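Local coordinates for N-alpha-acetyltransferase 35, NatC auxiliary subunit (PDB 6YGA), which serves as auxiliary subunit of the NatC N-terminal acetyltransferase, the complex with MAK3 and MAK31 that acetylates the N-terminal Met of L-A virus Gag protein, at residues 312-317 with 664-668; 88-94 with 266-270; 451-455 with 468-472; 174-178 with 337-341. All blocks are in the same frame, centred on the assembly; numbering follows the deposited sequence.

Contact 1: residues 312-317 with 664-668; sequences LVDKAE and TRLVQ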
loop_
_atom_site.group_PDB
_atom_site.type_symbol
_atom_site.label_atom_id
_atom_site.label_comp_id
_atom_site.label_asym_id
_atom_site.label_seq_id
_atom_site.Cartn_x
_atom_site.Cartn_y
_atom_site.Cartn_z
ATOM N N LEU B 312 15.631 -14.776 -11.820
ATOM C CA LEU B 312 15.688 -14.948 -13.270
ATOM C C LEU B 312 16.273 -13.726 -13.963
ATOM O O LEU B 312 16.841 -13.850 -15.055
ATOM C CB LEU B 312 14.295 -15.239 -13.831
ATOM C CG LEU B 312 13.625 -16.562 -13.457
ATOM C CD1 LEU B 312 12.203 -16.625 -14.005
ATOM C CD2 LEU B 312 14.447 -17.738 -13.957
ATOM N N VAL B 313 16.141 -12.545 -13.354
ATOM C CA VAL B 313 16.613 -11.327 -13.996
ATOM C C VAL B 313 18.129 -11.321 -14.138
ATOM O O VAL B 313 18.669 -10.552 -14.942
ATOM C CB VAL B 313 16.129 -10.089 -13.220
ATOM C CG1 VAL B 313 16.948 -9.900 -11.951
ATOM C CG2 VAL B 313 16.187 -8.849 -14.101
ATOM N N ASP B 314 18.832 -12.170 -13.386
ATOM C CA ASP B 314 20.282 -12.250 -13.521
ATOM C C ASP B 314 20.690 -12.789 -14.887
ATOM O O ASP B 314 21.798 -12.511 -15.358
ATOM C CB ASP B 314 20.859 -13.116 -12.399
ATOM C CG ASP B 314 22.371 -13.171 -12.421
ATOM O OD1 ASP B 314 23.012 -12.113 -12.240
ATOM O OD2 ASP B 314 22.920 -14.275 -12.613
ATOM N N LYS B 315 19.805 -13.535 -15.547
ATOM C CA LYS B 315 20.087 -14.123 -16.851
ATOM C C LYS B 315 19.886 -13.151 -18.006
ATOM O O LYS B 315 20.055 -13.550 -19.164
ATOM C CB LYS B 315 19.205 -15.355 -17.068
ATOM C CG LYS B 315 19.506 -16.508 -16.128
ATOM C CD LYS B 315 18.265 -17.351 -15.881
ATOM C CE LYS B 315 17.605 -17.777 -17.181
ATOM N NZ LYS B 315 16.328 -18.498 -16.929
ATOM N N ALA B 316 19.528 -11.902 -17.726
ATOM C CA ALA B 316 19.253 -10.948 -18.790
ATOM C C ALA B 316 20.531 -10.581 -19.532
ATOM O O ALA B 316 21.588 -10.382 -18.927
ATOM C CB ALA B 316 18.597 -9.692 -18.222
ATOM N N GLU B 317 20.426 -10.498 -20.856
ATOM C CA GLU B 317 21.550 -10.150 -21.709
ATOM C C GLU B 317 21.360 -8.823 -22.429
ATOM O O GLU B 317 22.208 -8.453 -23.248
ATOM C CB GLU B 317 21.802 -11.263 -22.735
ATOM C CG GLU B 317 22.541 -12.478 -22.185
ATOM C CD GLU B 317 23.927 -12.137 -21.662
ATOM O OE1 GLU B 317 24.156 -12.273 -20.441
ATOM O OE2 GLU B 317 24.788 -11.730 -22.471
ATOM N N THR B 664 10.930 -10.595 -24.163
ATOM C CA THR B 664 10.171 -11.238 -23.101
ATOM C C THR B 664 10.725 -12.607 -22.726
ATOM O O THR B 664 10.005 -13.413 -22.129
ATOM C CB THR B 664 8.702 -11.369 -23.509
ATOM O OG1 THR B 664 8.612 -12.078 -24.752
ATOM C CG2 THR B 664 8.069 -9.998 -23.667
ATOM N N ARG B 665 11.990 -12.883 -23.058
ATOM C CA ARG B 665 12.541 -14.217 -22.826
ATOM C C ARG B 665 12.465 -14.611 -21.355
ATOM O O ARG B 665 12.165 -15.766 -21.031
ATOM C CB ARG B 665 13.985 -14.282 -23.325
ATOM C CG ARG B 665 14.680 -15.608 -23.043
ATOM C CD ARG B 665 16.066 -15.656 -23.671
ATOM N NE ARG B 665 16.974 -14.667 -23.095
ATOM C CZ ARG B 665 17.848 -14.928 -22.127
ATOM N NH1 ARG B 665 17.937 -16.151 -21.622
ATOM N NH2 ARG B 665 18.636 -13.967 -21.664
ATOM N N LEU B 666 12.718 -13.666 -20.449
ATOM C CA LEU B 666 12.723 -13.989 -19.028
ATOM C C LEU B 666 11.323 -14.090 -18.437
ATOM O O LEU B 666 11.158 -14.700 -17.377
ATOM C CB LEU B 666 13.532 -12.945 -18.251
ATOM C CG LEU B 666 14.965 -12.696 -18.722
ATOM C CD1 LEU B 666 15.681 -11.756 -17.764
ATOM C CD2 LEU B 666 15.725 -14.006 -18.871
ATOM N N VAL B 667 10.316 -13.514 -19.091
ATOM C CA VAL B 667 8.958 -13.516 -18.559
ATOM C C VAL B 667 7.998 -14.029 -19.624
ATOM O O VAL B 667 6.894 -13.498 -19.791
ATOM C CB VAL B 667 8.553 -12.110 -18.079
ATOM C CG1 VAL B 667 9.277 -11.764 -16.790
ATOM C CG2 VAL B 667 8.858 -11.076 -19.155
ATOM N N GLN B 668 8.408 -15.076 -20.344
ATOM C CA GLN B 668 7.638 -15.527 -21.499
ATOM C C GLN B 668 6.246 -15.993 -21.091
ATOM O O GLN B 668 5.245 -15.590 -21.694
ATOM C CB GLN B 668 8.393 -16.639 -22.231
ATOM C CG GLN B 668 7.716 -17.106 -23.511
ATOM C CD GLN B 668 8.428 -18.278 -24.151
ATOM O OE1 GLN B 668 9.337 -18.865 -23.563
ATOM N NE2 GLN B 668 8.019 -18.627 -25.366
#

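Contact 2: residues 88-94 with 266-270; sequences SVAAIAD and LSPPK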
loop_
_atom_site.group_PDB
_atom_site.type_symbol
_atom_site.label_atom_id
_atom_site.label_comp_id
_atom_site.label_asym_id
_atom_site.label_seq_id
_atom_site.Cartn_x
_atom_site.Cartn_y
_atom_site.Cartn_z
ATOM N N SER B 88 3.941 -32.136 21.262
ATOM C CA SER B 88 3.865 -30.738 21.679
ATOM C C SER B 88 4.939 -29.895 21.001
ATOM O O SER B 88 4.653 -28.789 20.525
ATOM C CB SER B 88 3.975 -30.629 23.199
ATOM O OG SER B 88 2.762 -31.014 23.825
ATOM N N VAL B 89 6.177 -30.393 20.949
ATOM C CA VAL B 89 7.242 -29.661 20.267
ATOM C C VAL B 89 6.918 -29.507 18.787
ATOM O O VAL B 89 7.116 -28.436 18.200
ATOM C CB VAL B 89 8.598 -30.359 20.491
ATOM C CG1 VAL B 89 9.605 -29.947 19.426
ATOM C CG2 VAL B 89 9.132 -30.033 21.881
ATOM N N ALA B 90 6.390 -30.564 18.163
ATOM C CA ALA B 90 5.998 -30.466 16.761
ATOM C C ALA B 90 4.859 -29.472 16.572
ATOM O O ALA B 90 4.834 -28.730 15.585
ATOM C CB ALA B 90 5.608 -31.844 16.226
ATOM N N ALA B 91 3.908 -29.437 17.510
ATOM C CA ALA B 91 2.809 -28.481 17.400
ATOM C C ALA B 91 3.291 -27.054 17.627
ATOM O O ALA B 91 2.798 -26.118 16.986
ATOM C CB ALA B 91 1.699 -28.838 18.387
ATOM N N ILE B 92 4.246 -26.867 18.541
ATOM C CA ILE B 92 4.820 -25.543 18.770
ATOM C C ILE B 92 5.541 -25.052 17.520
ATOM O O ILE B 92 5.339 -23.918 17.070
ATOM C CB ILE B 92 5.759 -25.574 19.990
ATOM C CG1 ILE B 92 4.965 -25.707 21.291
ATOM C CG2 ILE B 92 6.623 -24.328 20.046
ATOM C CD1 ILE B 92 5.840 -25.861 22.521
ATOM N N ALA B 93 6.388 -25.903 16.935
ATOM C CA ALA B 93 7.125 -25.500 15.743
ATOM C C ALA B 93 6.182 -25.236 14.575
ATOM O O ALA B 93 6.392 -24.297 13.801
ATOM C CB ALA B 93 8.153 -26.567 15.372
ATOM N N ASP B 94 5.135 -26.050 14.438
ATOM C CA ASP B 94 4.197 -25.866 13.335
ATOM C C ASP B 94 3.503 -24.514 13.412
ATOM O O ASP B 94 3.436 -23.781 12.418
ATOM C CB ASP B 94 3.170 -26.994 13.329
ATOM C CG ASP B 94 1.951 -26.656 12.506
ATOM O OD1 ASP B 94 2.089 -26.497 11.276
ATOM O OD2 ASP B 94 0.853 -26.547 13.091
ATOM N N LEU B 266 -3.089 -31.409 15.921
ATOM C CA LEU B 266 -2.025 -30.737 16.656
ATOM C C LEU B 266 -2.615 -29.792 17.690
ATOM O O LEU B 266 -3.519 -29.008 17.379
ATOM C CB LEU B 266 -1.122 -29.949 15.712
ATOM C CG LEU B 266 -0.270 -30.760 14.746
ATOM C CD1 LEU B 266 -0.065 -29.973 13.470
ATOM C CD2 LEU B 266 1.060 -31.106 15.389
ATOM N N SER B 267 -2.085 -29.851 18.907
ATOM C CA SER B 267 -2.475 -28.942 19.974
ATOM C C SER B 267 -1.235 -28.463 20.718
ATOM O O SER B 267 -0.649 -29.223 21.501
ATOM C CB SER B 267 -3.450 -29.618 20.941
ATOM O OG SER B 267 -4.725 -29.784 20.348
ATOM N N PRO B 268 -0.793 -27.228 20.488
ATOM C CA PRO B 268 0.307 -26.695 21.283
ATOM C C PRO B 268 -0.095 -26.588 22.737
ATOM O O PRO B 268 -1.294 -26.488 23.064
ATOM C CB PRO B 268 0.553 -25.311 20.661
ATOM C CG PRO B 268 -0.037 -25.386 19.298
ATOM C CD PRO B 268 -1.216 -26.299 19.429
ATOM N N PRO B 269 0.871 -26.608 23.655
ATOM C CA PRO B 269 0.545 -26.376 25.065
ATOM C C PRO B 269 -0.157 -25.040 25.245
ATOM O O PRO B 269 0.216 -24.032 24.639
ATOM C CB PRO B 269 1.915 -26.394 25.754
ATOM C CG PRO B 269 2.774 -27.197 24.855
ATOM C CD PRO B 269 2.301 -26.896 23.462
ATOM N N LYS B 270 -1.200 -25.051 26.068
ATOM C CA LYS B 270 -1.983 -23.846 26.304
ATOM C C LYS B 270 -1.121 -22.757 26.931
ATOM O O LYS B 270 -0.398 -22.996 27.903
ATOM C CB LYS B 270 -3.179 -24.170 27.197
ATOM C CG LYS B 270 -4.256 -24.990 26.502
ATOM C CD LYS B 270 -5.517 -25.075 27.346
ATOM C CE LYS B 270 -6.615 -25.847 26.632
ATOM N NZ LYS B 270 -7.840 -25.957 27.473
#

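Contact 3: residues 451-455 with 468-472; sequences SLKGF and MFWYV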
loop_
_atom_site.group_PDB
_atom_site.type_symbol
_atom_site.label_atom_id
_atom_site.label_comp_id
_atom_site.label_asym_id
_atom_site.label_seq_id
_atom_site.Cartn_x
_atom_site.Cartn_y
_atom_site.Cartn_z
ATOM N N SER B 451 -2.503 6.375 -16.086
ATOM C CA SER B 451 -3.930 6.632 -16.264
ATOM C C SER B 451 -4.731 5.336 -16.278
ATOM O O SER B 451 -5.761 5.224 -15.604
ATOM C CB SER B 451 -4.168 7.416 -17.554
ATOM O OG SER B 451 -3.484 8.656 -17.543
ATOM N N LEU B 452 -4.284 4.349 -17.062
ATOM C CA LEU B 452 -5.011 3.086 -17.141
ATOM C C LEU B 452 -4.984 2.343 -15.812
ATOM O O LEU B 452 -5.928 1.615 -15.490
ATOM C CB LEU B 452 -4.433 2.210 -18.254
ATOM C CG LEU B 452 -4.536 2.738 -19.690
ATOM C CD1 LEU B 452 -3.844 1.798 -20.669
ATOM C CD2 LEU B 452 -5.989 2.955 -20.092
ATOM N N LYS B 453 -3.920 2.519 -15.026
ATOM C CA LYS B 453 -3.833 1.834 -13.742
ATOM C C LYS B 453 -4.960 2.259 -12.806
ATOM O O LYS B 453 -5.358 1.488 -11.924
ATOM C CB LYS B 453 -2.460 2.093 -13.114
ATOM C CG LYS B 453 -2.260 1.466 -11.751
ATOM C CD LYS B 453 -2.158 -0.037 -11.829
ATOM C CE LYS B 453 -2.121 -0.631 -10.435
ATOM N NZ LYS B 453 -2.028 -2.113 -10.473
ATOM N N GLY B 454 -5.493 3.471 -12.995
ATOM C CA GLY B 454 -6.609 3.929 -12.181
ATOM C C GLY B 454 -7.855 3.072 -12.319
ATOM O O GLY B 454 -8.631 2.941 -11.368
ATOM N N PHE B 455 -8.062 2.473 -13.495
ATOM C CA PHE B 455 -9.209 1.587 -13.674
ATOM C C PHE B 455 -9.035 0.292 -12.893
ATOM O O PHE B 455 -10.015 -0.270 -12.390
ATOM C CB PHE B 455 -9.429 1.287 -15.158
ATOM C CG PHE B 455 -10.052 2.420 -15.918
ATOM C CD1 PHE B 455 -11.399 2.715 -15.769
ATOM C CD2 PHE B 455 -9.295 3.185 -16.789
ATOM C CE1 PHE B 455 -11.974 3.756 -16.472
ATOM C CE2 PHE B 455 -9.866 4.224 -17.492
ATOM C CZ PHE B 455 -11.207 4.512 -17.331
HETATM N N MSE B 468 -11.228 9.620 -19.082
HETATM C CA MSE B 468 -9.951 8.921 -18.964
HETATM C C MSE B 468 -9.626 8.084 -20.202
HETATM O O MSE B 468 -8.508 8.127 -20.714
HETATM C CB MSE B 468 -9.945 8.033 -17.724
HETATM C CG MSE B 468 -10.081 8.800 -16.415
HETATM SE SE MSE B 468 -8.795 10.263 -16.264
HETATM C CE MSE B 468 -7.145 9.263 -16.535
ATOM N N PHE B 469 -10.608 7.322 -20.685
ATOM C CA PHE B 469 -10.361 6.480 -21.850
ATOM C C PHE B 469 -10.067 7.319 -23.087
ATOM O O PHE B 469 -9.208 6.953 -23.896
ATOM C CB PHE B 469 -11.544 5.544 -22.089
ATOM C CG PHE B 469 -11.490 4.286 -21.271
ATOM C CD1 PHE B 469 -10.316 3.554 -21.176
ATOM C CD2 PHE B 469 -12.605 3.848 -20.579
ATOM C CE1 PHE B 469 -10.263 2.396 -20.419
ATOM C CE2 PHE B 469 -12.561 2.693 -19.826
ATOM C CZ PHE B 469 -11.388 1.967 -19.742
ATOM N N TRP B 470 -10.750 8.452 -23.250
ATOM C CA TRP B 470 -10.454 9.288 -24.407
ATOM C C TRP B 470 -9.120 10.001 -24.240
ATOM O O TRP B 470 -8.397 10.209 -25.222
ATOM C CB TRP B 470 -11.567 10.301 -24.653
ATOM C CG TRP B 470 -11.267 11.158 -25.841
ATOM C CD1 TRP B 470 -11.469 10.840 -27.151
ATOM C CD2 TRP B 470 -10.678 12.464 -25.831
ATOM N NE1 TRP B 470 -11.049 11.869 -27.958
ATOM C CE2 TRP B 470 -10.561 12.879 -27.171
ATOM C CE3 TRP B 470 -10.242 13.322 -24.817
ATOM C CZ2 TRP B 470 -10.032 14.117 -27.524
ATOM C CZ3 TRP B 470 -9.715 14.549 -25.170
ATOM C CH2 TRP B 470 -9.615 14.935 -26.513
ATOM N N TYR B 471 -8.778 10.386 -23.009
ATOM C CA TYR B 471 -7.480 11.005 -22.778
ATOM C C TYR B 471 -6.350 10.028 -23.071
ATOM O O TYR B 471 -5.320 10.413 -23.632
ATOM C CB TYR B 471 -7.390 11.533 -21.346
ATOM C CG TYR B 471 -6.058 12.165 -21.014
ATOM C CD1 TYR B 471 -5.625 13.306 -21.675
ATOM C CD2 TYR B 471 -5.236 11.622 -20.037
ATOM C CE1 TYR B 471 -4.409 13.884 -21.377
ATOM C CE2 TYR B 471 -4.021 12.194 -19.728
ATOM C CZ TYR B 471 -3.611 13.324 -20.401
ATOM O OH TYR B 471 -2.400 13.896 -20.094
ATOM N N VAL B 472 -6.533 8.753 -22.719
ATOM C CA VAL B 472 -5.495 7.763 -22.992
ATOM C C VAL B 472 -5.434 7.453 -24.481
ATOM O O VAL B 472 -4.353 7.251 -25.044
ATOM C CB VAL B 472 -5.723 6.498 -22.145
ATOM C CG1 VAL B 472 -4.704 5.423 -22.500
ATOM C CG2 VAL B 472 -5.626 6.844 -20.675
#

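Contact 4: residues 174-178 with 337-341; sequences EEDLN and VIARI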
loop_
_atom_site.group_PDB
_atom_site.type_symbol
_atom_site.label_atom_id
_atom_site.label_comp_id
_atom_site.label_asym_id
_atom_site.label_seq_id
_atom_site.Cartn_x
_atom_site.Cartn_y
_atom_site.Cartn_z
ATOM N N GLU B 174 5.002 -0.850 7.641
ATOM C CA GLU B 174 3.639 -0.931 8.173
ATOM C C GLU B 174 2.588 -0.772 7.075
ATOM O O GLU B 174 1.511 -0.216 7.299
ATOM C CB GLU B 174 3.416 0.093 9.290
ATOM C CG GLU B 174 2.301 -0.277 10.261
ATOM C CD GLU B 174 2.119 0.758 11.348
ATOM O OE1 GLU B 174 2.920 0.760 12.306
ATOM O OE2 GLU B 174 1.189 1.582 11.232
ATOM N N GLU B 175 2.900 -1.250 5.876
ATOM C CA GLU B 175 1.940 -1.288 4.781
ATOM C C GLU B 175 2.173 -2.574 4.006
ATOM O O GLU B 175 1.278 -3.419 3.895
ATOM C CB GLU B 175 2.080 -0.053 3.882
ATOM C CG GLU B 175 1.141 -0.031 2.678
ATOM C CD GLU B 175 1.388 1.154 1.754
ATOM O OE1 GLU B 175 2.237 2.006 2.087
ATOM O OE2 GLU B 175 0.732 1.233 0.693
ATOM N N ASP B 176 3.390 -2.737 3.488
ATOM C CA ASP B 176 3.781 -3.989 2.857
ATOM C C ASP B 176 4.260 -5.008 3.878
ATOM O O ASP B 176 4.134 -6.217 3.650
ATOM C CB ASP B 176 4.879 -3.729 1.830
ATOM C CG ASP B 176 4.454 -2.740 0.776
ATOM O OD1 ASP B 176 3.391 -2.960 0.159
ATOM O OD2 ASP B 176 5.167 -1.736 0.580
ATOM N N LEU B 177 4.800 -4.543 5.002
ATOM C CA LEU B 177 5.406 -5.428 5.986
ATOM C C LEU B 177 5.506 -4.702 7.319
ATOM O O LEU B 177 6.058 -3.600 7.388
ATOM C CB LEU B 177 6.786 -5.888 5.513
ATOM C CG LEU B 177 7.556 -6.870 6.391
ATOM C CD1 LEU B 177 6.624 -7.896 7.003
ATOM C CD2 LEU B 177 8.611 -7.549 5.546
ATOM N N ASN B 178 4.976 -5.327 8.368
ATOM C CA ASN B 178 5.008 -4.779 9.717
ATOM C C ASN B 178 6.247 -5.287 10.442
ATOM O O ASN B 178 6.530 -6.492 10.436
ATOM C CB ASN B 178 3.746 -5.175 10.487
ATOM C CG ASN B 178 3.787 -4.756 11.952
ATOM O OD1 ASN B 178 4.379 -5.441 12.788
ATOM N ND2 ASN B 178 3.140 -3.639 12.269
ATOM N N VAL B 337 6.072 -10.055 -0.455
ATOM C CA VAL B 337 6.785 -8.840 -0.068
ATOM C C VAL B 337 8.289 -9.088 0.008
ATOM O O VAL B 337 9.091 -8.213 -0.342
ATOM C CB VAL B 337 6.222 -8.286 1.257
ATOM C CG1 VAL B 337 6.358 -9.305 2.383
ATOM C CG2 VAL B 337 6.899 -6.970 1.629
ATOM N N ILE B 338 8.701 -10.279 0.456
ATOM C CA ILE B 338 10.126 -10.598 0.501
ATOM C C ILE B 338 10.722 -10.538 -0.899
ATOM O O ILE B 338 11.787 -9.946 -1.117
ATOM C CB ILE B 338 10.354 -11.974 1.151
ATOM C CG1 ILE B 338 9.904 -11.971 2.616
ATOM C CG2 ILE B 338 11.817 -12.373 1.051
ATOM C CD1 ILE B 338 10.712 -11.060 3.513
ATOM N N ALA B 339 10.035 -11.137 -1.874
ATOM C CA ALA B 339 10.515 -11.080 -3.250
ATOM C C ALA B 339 10.496 -9.653 -3.783
ATOM O O ALA B 339 11.353 -9.273 -4.588
ATOM C CB ALA B 339 9.676 -11.996 -4.140
ATOM N N ARG B 340 9.528 -8.844 -3.345
ATOM C CA ARG B 340 9.446 -7.473 -3.836
ATOM C C ARG B 340 10.548 -6.603 -3.245
ATOM O O ARG B 340 11.041 -5.685 -3.907
ATOM C CB ARG B 340 8.067 -6.885 -3.542
ATOM C CG ARG B 340 6.960 -7.534 -4.353
ATOM C CD ARG B 340 5.674 -6.726 -4.344
ATOM N NE ARG B 340 5.000 -6.755 -3.050
ATOM C CZ ARG B 340 4.957 -5.730 -2.204
ATOM N NH1 ARG B 340 5.550 -4.585 -2.513
ATOM N NH2 ARG B 340 4.313 -5.850 -1.051
ATOM N N ILE B 341 10.942 -6.859 -1.997
ATOM C CA ILE B 341 12.115 -6.181 -1.454
ATOM C C ILE B 341 13.376 -6.709 -2.115
ATOM O O ILE B 341 14.324 -5.959 -2.375
ATOM C CB ILE B 341 12.177 -6.350 0.074
ATOM C CG1 ILE B 341 10.902 -5.824 0.729
ATOM C CG2 ILE B 341 13.408 -5.643 0.643
ATOM C CD1 ILE B 341 10.847 -6.061 2.231
HETATM O O HOH W 1 5.160 -1.403 -1.974
#

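Contact 1: residues 312-317 with 664-668
Leu666 pushes its two methyl groups into the turn formed by residues 312-317. CD1 makes the closer contacts. It lies 3.6 Å from Ala316 CB and also 3.6 Å from the backbone oxygen of Leu312, Leu312 O. CD2 meets Lys315 CB at 4.1 Å. CG stands anti to the carbonyl carbon (chi1 -54°), with both methyls meeting the turn.

Residues 313-315 form a 3-10 turn. Lys315 N bonds to Leu312 O at 3.0 Å, and Ala316 N bonds to Val313 O. The turn ends at Lys315, and its carbonyl is taken by an arginine. Arg665 NH2 donates to Lys315 O over 2.9 Å. With an N-H...O angle of 145° the bond is moderately bent, and the donor sits 34° off the carbonyl plane. The Arg665 chain bends at chi3 to bring its end there. One face of its guanidinium rests on CD2 of the next residue, Leu666, so the apolar plug also supports the polar group.

Glu321 holds Arg665 NE in a salt bridge and also accepts from the backbone N of Glu317. The arginine is therefore held at two points, by the turn and by helix 319-328 that follows it. Val313 points away from residues 664-668 and packs on Phe346 and Phe347 of helix 337-347.

Val667, right after Leu666, is the N-cap of helix 668-701. The arrangement is a loop-to-loop junction between helix ends in a largely helical scaffold, within the TPR-like family region of the chain.

Contact 2: residues 88-94 with 266-270
The peptide group joining Ser267 to Pro268 has the methyl of Ala91 over one face. Ala91 CB is 3.6 Å from Pro268 N and 3.8 Å from Ser267 C. A second flat group is the carboxylate of Asp94. Leu266 CD1 lies over one of its faces, 3.6 Å from Asp94 OD2. The acid keeps its polar partners elsewhere: OD1 bonds to the hydroxyl of Tyr297, and OD2 pairs with Arg98.

Leu266 uses its other methyl on the helix itself. CD2 comes within 3.7 Å of Ala91 CA. The two branches thus straddle one helical turn, from Ala91 to Asp94.

This is an extended, proline-containing loop laid against a helix. The loop follows helix 245-260, and its support is helix 85-104. Ser88, Ala91 and Ile92 form the surface it crosses, and the small Ala91 lets the loop backbone come close. The nearest CA atoms, Ala91 CA and Pro268 CA, are 5.0 Å apart.

Pro268 CG touches the helix backbone, 3.7 Å from Ala91 O. Pro269 uses CD and CG. Its CD meets Ile92 CG1 at 3.6 Å, the two side chains crossing at about a right angle. Pro269 CG lies 4.0 Å from Ser88 CB. In Ile92, chi1 of -72° sets CG1 against Pro269, and the extended chi2 takes CD1 on along the same ring. Phe76 and Tyr82 also pack on Pro269.

Contact 3: residues 451-455 with 468-472
Phe455 leaves its helix toward residues 468-472, with CG anti to the carbonyl carbon (chi1 -76°). From CB the ring heads straight for Phe469, and the contact tightens along its length. CG is 4.1 Å from Phe469 CZ. Midway, CD2 is 3.8 Å from Phe469 CZ. At the tip, CZ is 3.4 Å from Phe469 CE2. The same CZ also meets Met468 CB at 3.8 Å.

The two rings form an offset stack. Their centroids are 4.0 Å apart and their planes differ by only 7°. Phe469 CZ lies over the centre of the Phe455 ring, whereas Phe455 CZ lies nearer the rim of the Phe469 ring. Tyr460 adds an edge-to-face contact to Phe455.

A second patch lies one turn back on the first helix. Val472 wedges between Ser451 and Leu452. Its CG2 lies 3.5 Å from Ser451 CB, and its CG1 lies 3.7 Å from Leu452 CD2. Met468 is present as selenomethionine in two conformers, so the approach of its CE to Ser451 is uncertain.

These helices, 433-456 and 465-506, follow each other as an antiparallel helical hairpin. The axes of the short segments run at 150°, with a closest approach of 10.1 Å. Helix 511-564 packs on Phe469 and Val472 in turn.

Ser451 brings a hydroxyl to this interface, and its OG bonds to Met447 O within its own helix. The serine therefore offers its CB to the neighbour, and the hairpin is held by stacking and apolar packing rather than by polar bonds.

Contact 4: residues 174-178 with 337-341
Asp176 meets Arg340 with its carboxylate. OD1 takes a bond from Arg340 NH2 in a salt bridge that is long, at 3.3 Å, with an N-H...O angle of 149°. The donor comes from above the carboxylate plane, 58° out of it. The two flat groups stand 73° apart, so this is not a flat two-bond pairing. OD1 has a further partner in Asn405 ND2. OD2 accepts from the backbone N of Phe172 and from a water 2.6 Å away. That water, in turn, accepts from Arg340 NH1 at 3.3 Å from NH1. It thus bridges the ion pair a second time.

The arginine is held from behind as well. Its NE donates to Arg335 O, just before the helix. With several bonds on each partner, the buried charges are well compensated, which probably keeps both groups ionised.

Here an irregular loop that follows helix 142-167 packs on the first turn of helix 337-347. The loop belongs to the Mak10 family region and the helix to the TPR-like region. Glu174 N bonds to Leu177 O at 3.0 Å and closes the loop on itself. Phe142 of the N-alpha-acetyltransferase 30 chain packs on Glu175 and Asp176, so the loop also reaches the partner subunit.

Beside the polar pair the packing is apolar. Val337 CG2, anti to its own backbone N, points at the loop. It lies 3.5 Å from Asp176 O and 4.0 Å from Leu177 CB. Leu177 CD2 meets Ile341 CD1 at 4.3 Å. Trp103 and Val162 pack on Leu177.

How the contacts relate
Contacts 3 and 4 are buried; contacts 1 and 2 are only partly so. Contact 4 lies closest to the chain's centre and contact 2 farthest from it, about 52 Å from contact 3 between centres. Contacts 1 and 4 share helix 337-347: Val313 packs on it, and residues 337-341 begin it. Helix 85-104 supplies one side of contact 2 and packs on Leu177 of contact 4; helix 142-167 packs on both. The chemistry differs with place. Contact 4 puts a salt bridge and a water beside the partner subunit. Contact 1 combines an arginine-carbonyl bond with a leucine plug. Contact 2 is proline packing on a helix, and contact 3 is aromatic packing within a helical hairpin.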